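Local coordinates for phosphatidylethanolamine-binding protein (Plasmodium vivax, PDB 2GZQ) that probably binds phosphatidylethanolamine or other phosphate-bearing head groups, as in other members of the phosphatidylethanolamine-binding protein family, at residues K47-N50 against I54-L57; R65-S70 against Y79-I84; V100-S105 against I140-S145; L123-G128 against R162-I167. All coordinates share one frame; numbering follows the deposited sequence. Where two conformers were deposited one is given.

Interaction 1: K47-N50 against I54-L57; sequences KEVN and ILDL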
# COMPACT_ATOMS: atom_id res chain seq x y z
N LYS A 47 14.16 7.94 7.47
CA LYS A 47 12.70 8.06 7.47
C LYS A 47 12.07 6.81 6.90
O LYS A 47 11.82 6.69 5.70
CB LYS A 47 12.29 9.30 6.70
CG LYS A 47 10.86 9.70 6.89
CD LYS A 47 10.57 10.95 6.08
CE LYS A 47 9.19 11.46 6.29
NZ LYS A 47 9.02 12.06 7.65
N GLU A 48 11.86 5.86 7.79
CA GLU A 48 11.48 4.50 7.44
C GLU A 48 10.08 4.16 7.97
O GLU A 48 9.67 4.64 9.03
CB GLU A 48 12.52 3.52 7.99
CG GLU A 48 13.85 3.63 7.27
CD GLU A 48 14.97 2.85 7.94
OE1 GLU A 48 14.70 2.02 8.83
OE2 GLU A 48 16.14 3.08 7.55
N VAL A 49 9.34 3.34 7.24
CA VAL A 49 8.05 2.85 7.66
C VAL A 49 8.30 1.52 8.36
O VAL A 49 8.80 0.57 7.73
CB VAL A 49 7.14 2.67 6.42
CG1 VAL A 49 5.79 2.06 6.81
CG2 VAL A 49 6.93 3.98 5.73
N ASN A 50 7.96 1.43 9.64
CA ASN A 50 8.37 0.30 10.47
C ASN A 50 7.34 -0.08 11.53
O ASN A 50 7.48 0.28 12.69
CB ASN A 50 9.71 0.59 11.15
CG ASN A 50 10.25 -0.60 11.91
OD1 ASN A 50 10.05 -1.74 11.51
ND2 ASN A 50 10.95 -0.34 13.02
N ILE A 54 5.67 6.39 14.35
CA ILE A 54 5.16 7.71 14.01
C ILE A 54 6.12 8.34 13.02
O ILE A 54 7.30 8.51 13.30
CB ILE A 54 5.07 8.60 15.24
CG1 ILE A 54 4.12 8.02 16.28
CG2 ILE A 54 4.63 10.02 14.84
CD1 ILE A 54 2.68 8.27 15.96
N LEU A 55 5.61 8.72 11.86
CA LEU A 55 6.39 9.47 10.89
C LEU A 55 5.78 10.84 10.73
O LEU A 55 4.56 11.00 10.69
CB LEU A 55 6.43 8.77 9.54
CG LEU A 55 7.39 7.60 9.38
CD1 LEU A 55 7.47 7.18 7.92
CD2 LEU A 55 8.76 7.97 9.91
N ASP A 56 6.65 11.84 10.63
CA ASP A 56 6.24 13.19 10.29
C ASP A 56 5.76 13.22 8.85
O ASP A 56 6.34 12.58 7.97
CB ASP A 56 7.40 14.18 10.49
CG ASP A 56 7.68 14.49 11.94
OD1 ASP A 56 6.96 13.97 12.82
OD2 ASP A 56 8.63 15.24 12.21
N LEU A 57 4.71 14.00 8.62
CA LEU A 57 4.19 14.25 7.29
C LEU A 57 5.22 14.88 6.39
O LEU A 57 5.29 14.61 5.20
CB LEU A 57 3.01 15.20 7.38
CG LEU A 57 1.64 14.59 7.24
CD1 LEU A 57 0.62 15.71 7.32
CD2 LEU A 57 1.54 13.82 5.93
O HOH W 1 9.89 11.10 10.50
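Lys47 reaches across to segment 54-57 with a chain extended as far as CE and bent at its last torsion. CG, anti to the backbone N (chi1 -167°), sends the chain toward Leu55 and passes 4.1 Å from Leu55 CD2. At the far end, Lys47 NZ gives a hydrogen bond of 2.7 Å to Asp56 O, with a C=O...N angle of 130° and the donor tilted out of the carbonyl plane. A water lies 3.1 Å from Lys47 NZ and is weakly bonded to Asp56 N. Glu48 contributes through its backbone: its O lies 3.5 Å from Leu55 CD1 and accepts a bond from Asn53 ND2 in the connecting turn, where Asn53 OD1 takes Asn50 N; the Glu48 carboxylate is held by Tyr40. Val49 CG2 packs 3.9 Å from Leu55 CD1, the side chains meeting at about a right angle. Strands 47-49 and 54-56, their axes 8.0 Å apart and inclined at 137°, are edges of different sheets: Val49 pairs with Ile41, Leu55 with Gln196. Because Lys47 NZ also bonds Ala58 O, the ammonium is gripped by two carbonyls and a water. Asp56 OD2, 5.6 Å from Lys47 NZ, probably adds only a longer-range attraction.

Interaction 2: R65-S70 against Y79-I84; sequences RNIKFS and YILFMI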
# COMPACT_ATOMS: atom_id res chain seq x y z
N ARG A 65 12.20 6.42 -1.73
CA ARG A 65 13.41 6.26 -2.52
C ARG A 65 13.81 4.79 -2.59
O ARG A 65 14.33 4.34 -3.61
CB ARG A 65 14.55 7.09 -1.93
CG ARG A 65 15.77 7.13 -2.81
CD ARG A 65 16.83 8.10 -2.33
NE ARG A 65 18.02 8.07 -3.18
CZ ARG A 65 19.13 8.77 -2.94
NH1 ARG A 65 20.16 8.69 -3.75
NH2 ARG A 65 19.19 9.56 -1.89
N ASN A 66 13.69 4.06 -1.48
CA ASN A 66 14.16 2.68 -1.43
C ASN A 66 13.16 1.77 -0.77
O ASN A 66 12.76 2.02 0.38
CB ASN A 66 15.49 2.57 -0.69
CG ASN A 66 16.60 3.13 -1.47
OD1 ASN A 66 17.10 2.49 -2.40
ND2 ASN A 66 16.98 4.34 -1.14
N ILE A 67 12.76 0.72 -1.47
CA ILE A 67 11.96 -0.34 -0.91
C ILE A 67 12.70 -1.63 -1.16
O ILE A 67 13.30 -1.79 -2.22
CB ILE A 67 10.56 -0.36 -1.51
CG1 ILE A 67 9.81 0.90 -1.11
CG2 ILE A 67 9.80 -1.61 -1.09
CD1 ILE A 67 8.46 1.05 -1.75
N LYS A 68 12.73 -2.50 -0.17
CA LYS A 68 13.40 -3.80 -0.31
C LYS A 68 12.53 -4.90 0.23
O LYS A 68 11.91 -4.76 1.27
CB LYS A 68 14.70 -3.83 0.49
CG LYS A 68 15.72 -2.83 0.00
CD LYS A 68 17.08 -2.93 0.72
CE LYS A 68 17.97 -1.73 0.40
NZ LYS A 68 19.42 -2.06 0.50
N PHE A 69 12.50 -6.00 -0.50
CA PHE A 69 11.70 -7.16 -0.15
C PHE A 69 12.61 -8.29 0.29
O PHE A 69 13.70 -8.47 -0.27
CB PHE A 69 10.85 -7.62 -1.36
CG PHE A 69 10.08 -6.51 -1.99
CD1 PHE A 69 9.02 -5.94 -1.34
CD2 PHE A 69 10.45 -6.00 -3.22
CE1 PHE A 69 8.31 -4.89 -1.90
CE2 PHE A 69 9.77 -4.93 -3.77
CZ PHE A 69 8.68 -4.39 -3.11
N SER A 70 12.16 -9.13 1.21
CA SER A 70 13.01 -10.23 1.66
C SER A 70 13.17 -11.35 0.64
O SER A 70 14.11 -12.14 0.74
CB SER A 70 12.52 -10.79 2.97
OG SER A 70 11.19 -11.26 2.85
N TYR A 79 5.11 -8.85 -7.89
CA TYR A 79 4.42 -8.10 -6.85
C TYR A 79 3.63 -6.95 -7.43
O TYR A 79 4.03 -6.30 -8.39
CB TYR A 79 5.40 -7.53 -5.82
CG TYR A 79 6.19 -8.56 -5.01
CD1 TYR A 79 7.54 -8.44 -4.86
CD2 TYR A 79 5.56 -9.64 -4.42
CE1 TYR A 79 8.28 -9.36 -4.13
CE2 TYR A 79 6.29 -10.57 -3.68
CZ TYR A 79 7.64 -10.41 -3.53
OH TYR A 79 8.31 -11.37 -2.80
N ILE A 80 2.53 -6.70 -6.75
CA ILE A 80 1.76 -5.47 -6.89
C ILE A 80 1.67 -4.83 -5.51
O ILE A 80 1.39 -5.51 -4.51
CB ILE A 80 0.36 -5.74 -7.53
CG1 ILE A 80 -0.41 -4.44 -7.70
CG2 ILE A 80 -0.41 -6.81 -6.78
CD1 ILE A 80 -1.66 -4.57 -8.57
N LEU A 81 1.94 -3.53 -5.45
CA LEU A 81 2.05 -2.80 -4.20
C LEU A 81 1.06 -1.65 -4.22
O LEU A 81 1.03 -0.87 -5.17
CB LEU A 81 3.48 -2.26 -4.08
CG LEU A 81 3.79 -1.43 -2.85
CD1 LEU A 81 3.54 -2.12 -1.54
CD2 LEU A 81 5.23 -0.96 -2.89
N PHE A 82 0.28 -1.54 -3.15
CA PHE A 82 -0.65 -0.46 -2.97
C PHE A 82 -0.25 0.30 -1.70
O PHE A 82 0.03 -0.35 -0.67
CB PHE A 82 -2.09 -0.97 -2.75
CG PHE A 82 -2.68 -1.74 -3.90
CD1 PHE A 82 -2.50 -1.37 -5.22
CD2 PHE A 82 -3.48 -2.85 -3.67
CE1 PHE A 82 -3.09 -2.09 -6.24
CE2 PHE A 82 -4.07 -3.53 -4.68
CZ PHE A 82 -3.87 -3.18 -5.96
N MSE A 83 -0.27 1.62 -1.73
CA MSE A 83 -0.22 2.39 -0.53
C MSE A 83 -1.55 3.10 -0.34
O MSE A 83 -2.07 3.74 -1.27
CB MSE A 83 0.89 3.37 -0.70
CG MSE A 83 1.07 4.28 0.43
SE MSE A 83 2.12 5.68 -0.25
CE MSE A 83 2.09 6.85 1.29
N ILE A 84 -2.12 2.97 0.86
CA ILE A 84 -3.45 3.45 1.18
C ILE A 84 -3.49 4.21 2.49
O ILE A 84 -2.66 4.01 3.38
CB ILE A 84 -4.51 2.34 1.21
CG1 ILE A 84 -4.16 1.32 2.27
CG2 ILE A 84 -4.67 1.71 -0.14
CD1 ILE A 84 -5.31 0.49 2.71
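Phe69 and Tyr79 meet between the two stacked sheets of the phosphatidylethanolamine-binding protein fold, strand 66-69 lying in the four-stranded sheet and strand 77-85 in the six-stranded one. The CA atoms of Phe69 and Tyr79 are 9.9 Å apart, a separation bridged by side chains alone. Tyr79 turns its edge to the face of Phe69 in an edge-to-face pair, with centroids 5.0 Å apart and planes inclined at 50°, well short of perpendicular. Tyr79 CD1 stands 4.1 Å above the Phe69 plane, over the ring centre. Both residues set CG beside the backbone N (chi1 -50° for Phe69, -63° for Tyr79), which leaves Tyr79 CE1 as well as CD1 over the Phe69 face. Beyond the contact, Tyr79 OH hydrogen-bonds Glu71 O. Two residues along each strand, Ile67 and Leu81 approach tip to tip. Leu81 carries CG anti to its backbone N, which projects the branch into the gap, and Ile67 extends CG1 and CD1 to meet it. Trp102 lies against Ile67, and Leu144 touches both aromatic residues, so the layer between the sheets continues on other strands. The aliphatic pair closes at 4.0 Å, between Ile67 CD1 and Leu81 CD2.

Interaction 3: V100-S105 against I140-S145; sequences VHWAVS and ISFILS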
# COMPACT_ATOMS: atom_id res chain seq x y z
N VAL A 100 -6.39 5.72 -2.04
CA VAL A 100 -5.24 5.10 -2.66
C VAL A 100 -4.20 6.13 -3.14
O VAL A 100 -4.45 6.91 -4.05
CB VAL A 100 -5.64 4.06 -3.74
CG1 VAL A 100 -6.52 4.65 -4.80
CG2 VAL A 100 -4.38 3.39 -4.35
N HIS A 101 -3.06 6.11 -2.47
CA HIS A 101 -1.94 6.96 -2.79
C HIS A 101 -1.10 6.49 -3.96
O HIS A 101 -0.46 7.33 -4.63
CB HIS A 101 -1.06 7.10 -1.55
CG HIS A 101 -1.71 7.88 -0.47
ND1 HIS A 101 -1.83 9.25 -0.53
CD2 HIS A 101 -2.33 7.51 0.67
CE1 HIS A 101 -2.49 9.68 0.53
NE2 HIS A 101 -2.81 8.64 1.28
N TRP A 102 -1.01 5.19 -4.19
CA TRP A 102 0.01 4.64 -5.09
C TRP A 102 -0.35 3.22 -5.41
O TRP A 102 -0.74 2.47 -4.51
CB TRP A 102 1.38 4.74 -4.41
CG TRP A 102 2.55 4.31 -5.23
CD1 TRP A 102 2.72 4.40 -6.59
CD2 TRP A 102 3.75 3.72 -4.72
NE1 TRP A 102 3.96 3.91 -6.94
CE2 TRP A 102 4.60 3.48 -5.81
CE3 TRP A 102 4.17 3.38 -3.43
CZ2 TRP A 102 5.84 2.88 -5.66
CZ3 TRP A 102 5.43 2.81 -3.28
CH2 TRP A 102 6.25 2.57 -4.39
N ALA A 103 -0.24 2.84 -6.68
CA ALA A 103 -0.37 1.44 -7.10
C ALA A 103 0.60 1.15 -8.20
O ALA A 103 0.56 1.77 -9.27
CB ALA A 103 -1.78 1.14 -7.59
N VAL A 104 1.48 0.18 -7.98
CA VAL A 104 2.48 -0.21 -8.96
C VAL A 104 2.48 -1.73 -9.02
O VAL A 104 2.45 -2.41 -8.01
CB VAL A 104 3.86 0.41 -8.64
CG1 VAL A 104 4.36 0.01 -7.26
CG2 VAL A 104 4.87 0.06 -9.71
N SER A 105 2.51 -2.24 -10.25
CA SER A 105 2.38 -3.66 -10.51
C SER A 105 3.48 -4.16 -11.42
O SER A 105 3.92 -3.43 -12.31
CB SER A 105 1.01 -3.86 -11.13
OG SER A 105 0.72 -5.22 -11.41
N ILE A 140 -1.12 4.87 7.59
CA ILE A 140 -0.70 4.84 6.20
C ILE A 140 -0.05 3.47 5.95
O ILE A 140 0.92 3.10 6.62
CB ILE A 140 0.25 6.00 5.92
CG1 ILE A 140 -0.41 7.36 6.20
CG2 ILE A 140 0.78 5.91 4.49
CD1 ILE A 140 -1.64 7.64 5.46
N SER A 141 -0.63 2.71 5.04
CA SER A 141 -0.37 1.30 4.92
C SER A 141 0.10 0.91 3.53
O SER A 141 -0.32 1.49 2.51
CB SER A 141 -1.65 0.53 5.23
OG SER A 141 -2.11 0.74 6.56
N PHE A 142 0.95 -0.10 3.49
CA PHE A 142 1.52 -0.64 2.27
C PHE A 142 1.18 -2.12 2.21
O PHE A 142 1.56 -2.87 3.08
CB PHE A 142 3.04 -0.46 2.27
CG PHE A 142 3.50 0.97 2.24
CD1 PHE A 142 3.48 1.73 3.37
CD2 PHE A 142 3.96 1.54 1.07
CE1 PHE A 142 3.95 3.04 3.36
CE2 PHE A 142 4.42 2.86 1.05
CZ PHE A 142 4.38 3.59 2.19
N ILE A 143 0.47 -2.54 1.16
CA ILE A 143 0.03 -3.91 1.01
C ILE A 143 0.70 -4.51 -0.24
O ILE A 143 0.59 -3.95 -1.34
CB ILE A 143 -1.49 -4.00 0.82
CG1 ILE A 143 -2.24 -3.32 1.98
CG2 ILE A 143 -1.92 -5.45 0.66
CD1 ILE A 143 -3.68 -3.01 1.68
N LEU A 144 1.38 -5.62 -0.04
CA LEU A 144 2.11 -6.31 -1.08
C LEU A 144 1.44 -7.61 -1.42
O LEU A 144 1.16 -8.41 -0.50
CB LEU A 144 3.54 -6.61 -0.59
CG LEU A 144 4.52 -7.09 -1.63
CD1 LEU A 144 4.89 -5.96 -2.59
CD2 LEU A 144 5.77 -7.70 -0.95
N SER A 145 1.13 -7.82 -2.71
CA SER A 145 0.42 -9.01 -3.16
C SER A 145 1.12 -9.59 -4.38
O SER A 145 1.92 -8.93 -5.03
CB SER A 145 -1.04 -8.66 -3.52
OG SER A 145 -1.70 -8.07 -2.44
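Trp102 and Phe142 meet rim to rim, Trp102 CZ3 lying 4.4 Å from Phe142 CE2 with each atom near the plane of the other ring. Neither ring therefore stacks on the other. Trp102 has CG anti to its backbone N (chi1 -176°), which throws the indole out from strand 99-107, and Phe142 comes up from strand 138-148 to meet its six-membered ring. The closer fit to the indole comes from within its own strand: Val104 CG1 sits 3.4 Å above the Trp102 plane, offset toward the rim. The second pair is looser, His101 NE2 being 4.5 Å from Ile140 CD1, with the methyl oblique to the imidazole. The two segments bury just 99 Å² together, and all four touching residues are shielded from solvent, so the slack side is a sparse contact within the interior. The spacing has a clear cause. Strand 77-85 runs between these two strands in the sheet, leaving the CA atoms of Trp102 and Phe142 9.2 Å apart, and the side chains must reach past it. Met83 of that strand touches both His101 and Ile140. The imidazole is fixed from elsewhere by a hydrogen bond between His101 ND1 and Val127 O. His101 and Trp102 both face Met83, a classic beta bulge in an antiparallel sheet, which lets two consecutive side chains point to the same face.

Interaction 4: L123-G128 against R162-I167; sequences LLPYVG and RGEHYI
Leu124 and Ile167 form the apolar heart of this contact, with Leu124 CD2 3.7 Å from Ile167 CG1 and 3.8 Å from Ile167 CD1. The two side chains run antiparallel alongside one another. Ile167 holds CG1 between its backbone N and carbonyl carbon (chi1 55°), and its second torsion (chi2 78°) turns CD1 to the same leucine methyl. Beside this pair, Glu164 OE2 comes 4.1 Å from Pro125 CD, a van der Waals approach to the proline ring. The glutamate chain is bent at chi2 (-61°), folding the carboxylate back toward the proline. Its charge is met outside the two segments: Glu164 OE1 forms a salt bridge with Arg169 NE, and Glu164 OE2 is hydrogen-bonded to Tyr161 OH. Arg169 NH2 also bonds Pro125 O, so this one guanidinium links both sides of the contact. Within 162-167, Tyr166 N donates to Gly163 O at 3.2 Å and the bond from Ile167 N to Glu164 O is weak, evidence of a tight turn that brings Glu164 and Ile167 to the same side. Leu123 and Leu124 both face Ala103 in a classic beta bulge, where the chain turns a corner. Ile167 and Glu164 set the loop between strand 138-148 and helix 171-174 on 121-124, the outermost strand of the larger sheet, and on the residues after it; Leu124 is itself backed by Val100 and Ala103 of strand 99-107.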
# COMPACT_ATOMS: atom_id res chain seq x y z
N LEU A 123 0.02 1.96 -12.10
CA LEU A 123 -1.41 2.03 -12.32
C LEU A 123 -2.00 3.30 -11.71
O LEU A 123 -2.91 3.90 -12.23
CB LEU A 123 -2.08 0.80 -11.70
CG LEU A 123 -1.71 -0.53 -12.32
CD1 LEU A 123 -2.28 -1.68 -11.46
CD2 LEU A 123 -2.19 -0.64 -13.73
N LEU A 124 -1.43 3.74 -10.58
CA LEU A 124 -1.76 5.03 -9.97
C LEU A 124 -0.46 5.66 -9.48
O LEU A 124 0.16 5.12 -8.54
CB LEU A 124 -2.74 4.86 -8.81
CG LEU A 124 -4.11 4.34 -9.23
CD1 LEU A 124 -4.90 3.92 -7.99
CD2 LEU A 124 -4.89 5.41 -10.00
N PRO A 125 -0.05 6.80 -10.06
CA PRO A 125 1.22 7.34 -9.63
C PRO A 125 1.15 7.88 -8.21
O PRO A 125 0.09 8.33 -7.75
CB PRO A 125 1.50 8.46 -10.64
CG PRO A 125 0.15 8.88 -11.13
CD PRO A 125 -0.72 7.66 -11.06
N TYR A 126 2.27 7.85 -7.52
CA TYR A 126 2.36 8.25 -6.12
C TYR A 126 1.85 9.66 -5.91
O TYR A 126 2.33 10.60 -6.58
CB TYR A 126 3.82 8.16 -5.66
CG TYR A 126 3.98 8.48 -4.20
CD1 TYR A 126 3.89 7.50 -3.24
CD2 TYR A 126 4.20 9.79 -3.78
CE1 TYR A 126 4.05 7.79 -1.91
CE2 TYR A 126 4.34 10.10 -2.43
CZ TYR A 126 4.23 9.10 -1.49
OH TYR A 126 4.34 9.37 -0.13
N VAL A 127 0.97 9.83 -4.93
CA VAL A 127 0.67 11.15 -4.38
C VAL A 127 0.76 11.01 -2.88
O VAL A 127 0.27 10.04 -2.30
CB VAL A 127 -0.71 11.66 -4.81
CG1 VAL A 127 -0.79 11.78 -6.32
CG2 VAL A 127 -1.82 10.77 -4.28
N GLY A 128 1.42 11.96 -2.24
CA GLY A 128 1.70 11.82 -0.81
C GLY A 128 0.46 11.95 0.07
O GLY A 128 -0.59 12.40 -0.39
N ARG A 162 -4.46 6.75 -17.22
CA ARG A 162 -4.71 7.74 -18.27
C ARG A 162 -4.84 9.13 -17.67
O ARG A 162 -5.26 10.08 -18.35
CB ARG A 162 -6.01 7.42 -19.00
CG ARG A 162 -6.00 6.12 -19.73
CD ARG A 162 -7.29 5.94 -20.50
NE ARG A 162 -8.38 5.59 -19.60
CZ ARG A 162 -9.67 5.76 -19.86
NH1 ARG A 162 -10.02 6.27 -21.02
NH2 ARG A 162 -10.59 5.38 -19.00
N GLY A 163 -4.42 9.28 -16.43
CA GLY A 163 -4.55 10.55 -15.75
C GLY A 163 -5.62 10.54 -14.67
O GLY A 163 -6.47 9.65 -14.60
N GLU A 164 -5.58 11.58 -13.86
CA GLU A 164 -6.48 11.68 -12.73
C GLU A 164 -7.94 11.84 -13.13
O GLU A 164 -8.84 11.51 -12.35
CB GLU A 164 -6.06 12.81 -11.82
CG GLU A 164 -4.68 12.65 -11.22
CD GLU A 164 -4.52 11.41 -10.35
OE1 GLU A 164 -5.24 11.28 -9.34
OE2 GLU A 164 -3.64 10.56 -10.65
N HIS A 165 -8.24 12.28 -14.34
CA HIS A 165 -9.63 12.46 -14.75
C HIS A 165 -10.38 11.14 -14.83
O HIS A 165 -11.61 11.11 -14.70
CB HIS A 165 -9.72 13.17 -16.10
CG HIS A 165 -11.11 13.27 -16.63
ND1 HIS A 165 -12.03 14.16 -16.13
CD2 HIS A 165 -11.75 12.55 -17.59
CE1 HIS A 165 -13.18 14.01 -16.77
NE2 HIS A 165 -13.04 13.04 -17.66
N TYR A 166 -9.66 10.05 -15.02
CA TYR A 166 -10.30 8.79 -15.33
C TYR A 166 -10.41 7.86 -14.13
O TYR A 166 -10.96 6.77 -14.26
CB TYR A 166 -9.60 8.09 -16.51
CG TYR A 166 -9.75 8.86 -17.81
CD1 TYR A 166 -8.71 9.65 -18.28
CD2 TYR A 166 -10.93 8.83 -18.53
CE1 TYR A 166 -8.83 10.36 -19.44
CE2 TYR A 166 -11.05 9.54 -19.72
CZ TYR A 166 -10.00 10.31 -20.15
OH TYR A 166 -10.10 11.04 -21.32
N ILE A 167 -9.90 8.28 -12.98
CA ILE A 167 -9.95 7.51 -11.76
C ILE A 167 -10.27 8.41 -10.59
O ILE A 167 -10.27 9.63 -10.71
CB ILE A 167 -8.61 6.72 -11.52
CG1 ILE A 167 -7.38 7.62 -11.54
CG2 ILE A 167 -8.47 5.63 -12.56
CD1 ILE A 167 -7.14 8.41 -10.28

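From the N terminus, interaction 1 closes a short loop with three residues between its segments and joins the edge strands of the two sheets. Interaction 2 opens only after it has closed and spans eight residues, tying the smaller sheet to strand 77-85 of the larger. Interactions 3 and 4 close loops with 34 and 33 residues between their segments and cross, because 123-128 lies between 100-105 and 140-145, while 162-167 follows both. Strands 77-85 and 99-107 are neighbours, and probable backbone hydrogen bonds, Leu81 N to Val104 O and then Ala103 N to Leu124 O, link interactions 2, 3 and 4 through the sheet. Interaction 1 touches interaction 3 where Val49 meets Phe142.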